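Local coordinates for protein coatomer subunit delta (Saccharomyces cerevisiae, PDB 5FJZ) that forms part of coatomer, which probably drives retrograde Golgi-to-ER transport, and through its mu-homology domain binds a tryptophan-motif peptide of Dsl1, at residues I17-V22 with G40-R45. Numbering follows the deposited sequence.
Sequences ISIKEV and GVLELR
Leu42 presents a forked end to two isoleucines of the facing strand: its CD1 lies 4.2 Å from Ile19 CG1, and its CD2 reaches Ile17 CG2 at the same distance. The fork therefore fits the hollow between two side chains that stand two residues apart on 17-22. Ile17 is in turn lodged between two leucines, because its CG2, anti to the backbone N, meets Leu42 while CG1, on the other branch, touches Leu44 CD1 at 4.0 Å. Further along this face Gly40 presents no bump, and Glu21 CG lies 4.1 Å from Gly40 CA. The Glu21 carboxylate, on the buried side, is held from outside the pair by Thr237 and Trp109.

Four backbone hydrogen bonds, two at Ser18–Glu43 and two at Lys20–Val41, with N-to-C directions 162° apart, show antiparallel pairing; as strands 15-27 and 33-46 follow one another in the chain, they form a beta hairpin, set within the large mixed sheet of the mu-homology domain and in the region that interacts with Dsl1. Trp109 and Ile241 are among the residues that pack on the apolar face.

The other face carries Ser18, Lys20, Val41 and Glu43. Val41 CG1 rests against Lys20 CB at 3.9 Å, at the root of the lysine chain. Beyond CG that chain runs extended, passing diagonally over Ser18 to bring NZ within 3.1 Å of Glu43 OE1 in a salt bridge. NZ meets OE1 from above the Glu43 carboxylate plane, 36° out of it. An alanine in place of Glu43 would probably leave the Lys20 ammonium without this mate and its extended chain freer to turn. Glu43 also packs against the backbone of the bound peptide.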
ATOM      1  N   ILE A  17     -15.712   5.647 -24.122  1.00 18.02           N
ATOM      2  CA  ILE A  17     -14.287   5.837 -23.981  1.00 16.63           C
ATOM      3  C   ILE A  17     -14.027   6.902 -22.923  1.00 17.48           C
ATOM      4  O   ILE A  17     -14.643   7.970 -22.955  1.00 20.68           O
ATOM      5  CB  ILE A  17     -13.652   6.257 -25.347  1.00 17.73           C
ATOM      6  CG1 ILE A  17     -13.761   5.116 -26.376  1.00 23.64           C
ATOM      7  CG2 ILE A  17     -12.226   6.696 -25.128  1.00 16.74           C
ATOM      8  CD1 ILE A  17     -13.613   5.613 -27.790  1.00 23.81           C
ATOM      9  N   SER A  18     -13.154   6.595 -21.947  1.00 17.75           N
ATOM     10  CA  SER A  18     -12.835   7.509 -20.873  0.50 20.30           C
ATOM     11  C   SER A  18     -11.372   7.876 -20.973  1.00 20.50           C
ATOM     12  O   SER A  18     -10.503   7.008 -20.996  1.00 22.26           O
ATOM     13  CB  SER A  18     -13.142   6.878 -19.521  0.50 23.72           C
ATOM     14  OG  SER A  18     -12.831   7.792 -18.499  0.50 31.58           O
ATOM     15  N   ILE A  19     -11.075   9.199 -21.033  1.00 17.18           N
ATOM     16  CA  ILE A  19      -9.717   9.634 -21.053  1.00 19.19           C
ATOM     17  C   ILE A  19      -9.455  10.333 -19.724  1.00 22.14           C
ATOM     18  O   ILE A  19     -10.063  11.423 -19.437  1.00 23.41           O
ATOM     19  CB  ILE A  19      -9.498  10.608 -22.228  1.00 20.75           C
ATOM     20  CG1 ILE A  19      -9.812   9.915 -23.565  1.00 22.22           C
ATOM     21  CG2 ILE A  19      -8.076  11.142 -22.258  1.00 20.58           C
ATOM     22  CD1 ILE A  19      -9.869  10.860 -24.767  1.00 21.62           C
ATOM     23  N   LYS A  20      -8.648   9.692 -18.881  1.00 18.21           N
ATOM     24  CA  LYS A  20      -8.526  10.145 -17.475  1.00 18.51           C
ATOM     25  C   LYS A  20      -7.140  10.597 -17.202  1.00 18.18           C
ATOM     26  O   LYS A  20      -6.187   9.846 -17.471  1.00 20.61           O
ATOM     27  CB  LYS A  20      -8.901   8.981 -16.558  1.00 17.03           C
ATOM     28  CG  LYS A  20     -10.367   8.593 -16.581  1.00 24.30           C
ATOM     29  CD  LYS A  20     -10.626   7.342 -15.699  1.00 27.70           C
ATOM     30  CE  LYS A  20     -12.063   7.311 -15.241  1.00 37.42           C
ATOM     31  NZ  LYS A  20     -12.476   5.942 -14.784  1.00 40.06           N
ATOM     32  N   GLU A  21      -6.959  11.836 -16.766  1.00 15.03           N
ATOM     33  CA  GLU A  21      -5.638  12.375 -16.393  1.00 17.38           C
ATOM     34  C   GLU A  21      -5.569  12.794 -14.953  1.00 16.50           C
ATOM     35  O   GLU A  21      -6.580  13.285 -14.345  1.00 16.23           O
ATOM     36  CB  GLU A  21      -5.171  13.501 -17.332  1.00 19.20           C
ATOM     37  CG  GLU A  21      -4.990  12.920 -18.719  1.00 23.50           C
ATOM     38  CD  GLU A  21      -4.598  13.891 -19.795  1.00 27.92           C
ATOM     39  OE1 GLU A  21      -4.924  15.102 -19.642  1.00 31.47           O
ATOM     40  OE2 GLU A  21      -3.925  13.453 -20.762  1.00 27.66           O
ATOM     41  N   VAL A  22      -4.452  12.469 -14.328  1.00 16.10           N
ATOM     42  CA  VAL A  22      -4.177  12.797 -12.921  1.00 15.41           C
ATOM     43  C   VAL A  22      -2.888  13.586 -12.804  1.00 16.07           C
ATOM     44  O   VAL A  22      -1.911  13.263 -13.426  1.00 15.03           O
ATOM     45  CB  VAL A  22      -4.000  11.508 -12.097  1.00 16.51           C
ATOM     46  CG1 VAL A  22      -3.625  11.799 -10.660  1.00 17.99           C
ATOM     47  CG2 VAL A  22      -5.243  10.674 -12.159  1.00 15.82           C
ATOM     48  N   GLY A  40      -1.766   9.503 -17.362  1.00 12.70           N
ATOM     49  CA  GLY A  40      -3.068   9.342 -18.056  1.00 13.66           C
ATOM     50  C   GLY A  40      -3.383   7.932 -18.426  1.00 13.88           C
ATOM     51  O   GLY A  40      -2.478   7.156 -18.590  1.00 14.91           O
ATOM     52  N   VAL A  41      -4.656   7.657 -18.624  1.00 16.06           N
ATOM     53  CA  VAL A  41      -5.092   6.375 -19.140  1.00 16.27           C
ATOM     54  C   VAL A  41      -6.241   6.581 -20.052  1.00 14.14           C
ATOM     55  O   VAL A  41      -7.140   7.437 -19.804  1.00 15.35           O
ATOM     56  CB  VAL A  41      -5.418   5.379 -17.941  1.00 16.50           C
ATOM     57  CG1 VAL A  41      -6.655   5.792 -17.167  1.00 20.15           C
ATOM     58  CG2 VAL A  41      -5.763   3.989 -18.464  1.00 19.13           C
ATOM     59  N   LEU A  42      -6.332   5.737 -21.091  1.00 14.80           N
ATOM     60  CA  LEU A  42      -7.449   5.642 -21.955  1.00 18.80           C
ATOM     61  C   LEU A  42      -8.160   4.312 -21.672  1.00 16.70           C
ATOM     62  O   LEU A  42      -7.572   3.265 -21.814  1.00 17.42           O
ATOM     63  CB  LEU A  42      -6.911   5.690 -23.375  1.00 20.65           C
ATOM     64  CG  LEU A  42      -8.112   5.921 -24.252  1.00 23.47           C
ATOM     65  CD1 LEU A  42      -7.867   6.742 -25.468  1.00 26.75           C
ATOM     66  CD2 LEU A  42      -8.630   4.599 -24.679  1.00 27.07           C
ATOM     67  N   GLU A  43      -9.403   4.381 -21.205  1.00 16.85           N
ATOM     68  CA  GLU A  43     -10.198   3.230 -20.842  1.00 17.72           C
ATOM     69  C   GLU A  43     -11.336   3.067 -21.836  1.00 18.89           C
ATOM     70  O   GLU A  43     -11.976   4.049 -22.278  1.00 16.64           O
ATOM     71  CB  GLU A  43     -10.798   3.400 -19.465  1.00 19.06           C
ATOM     72  CG  GLU A  43      -9.775   3.320 -18.358  1.00 20.71           C
ATOM     73  CD  GLU A  43     -10.370   3.501 -16.972  1.00 24.66           C
ATOM     74  OE1 GLU A  43     -11.581   3.768 -16.840  1.00 32.94           O
ATOM     75  OE2 GLU A  43      -9.613   3.388 -16.009  1.00 26.29           O
ATOM     76  N   LEU A  44     -11.595   1.827 -22.189  1.00 18.37           N
ATOM     77  CA  LEU A  44     -12.676   1.441 -23.072  1.00 15.57           C
ATOM     78  C   LEU A  44     -13.687   0.569 -22.338  1.00 19.73           C
ATOM     79  O   LEU A  44     -13.278  -0.379 -21.683  1.00 18.24           O
ATOM     80  CB  LEU A  44     -12.021   0.663 -24.272  1.00 19.67           C
ATOM     81  CG  LEU A  44     -12.958   0.071 -25.307  1.00 23.81           C
ATOM     82  CD1 LEU A  44     -13.748   1.181 -25.945  1.00 26.49           C
ATOM     83  CD2 LEU A  44     -12.135  -0.710 -26.343  1.00 28.80           C
ATOM     84  N   ARG A  45     -14.965   0.916 -22.428  1.00 15.40           N
ATOM     85  CA  ARG A  45     -16.068   0.118 -21.939  1.00 19.10           C
ATOM     86  C   ARG A  45     -16.938  -0.225 -23.153  1.00 20.81           C
ATOM     87  O   ARG A  45     -17.386   0.659 -23.924  1.00 24.92           O
ATOM     88  CB  ARG A  45     -16.861   0.818 -20.906  1.00 18.63           C
ATOM     89  CG  ARG A  45     -16.263   0.939 -19.509  1.00 20.21           C
ATOM     90  CD  ARG A  45     -17.050   1.902 -18.631  1.00 20.82           C
ATOM     91  NE  ARG A  45     -18.471   1.561 -18.518  1.00 21.85           N
ATOM     92  CZ  ARG A  45     -19.417   2.325 -17.935  1.00 21.07           C
ATOM     93  NH1 ARG A  45     -19.089   3.476 -17.416  1.00 22.71           N
ATOM     94  NH2 ARG A  45     -20.680   1.936 -17.873  1.00 22.42           N
TER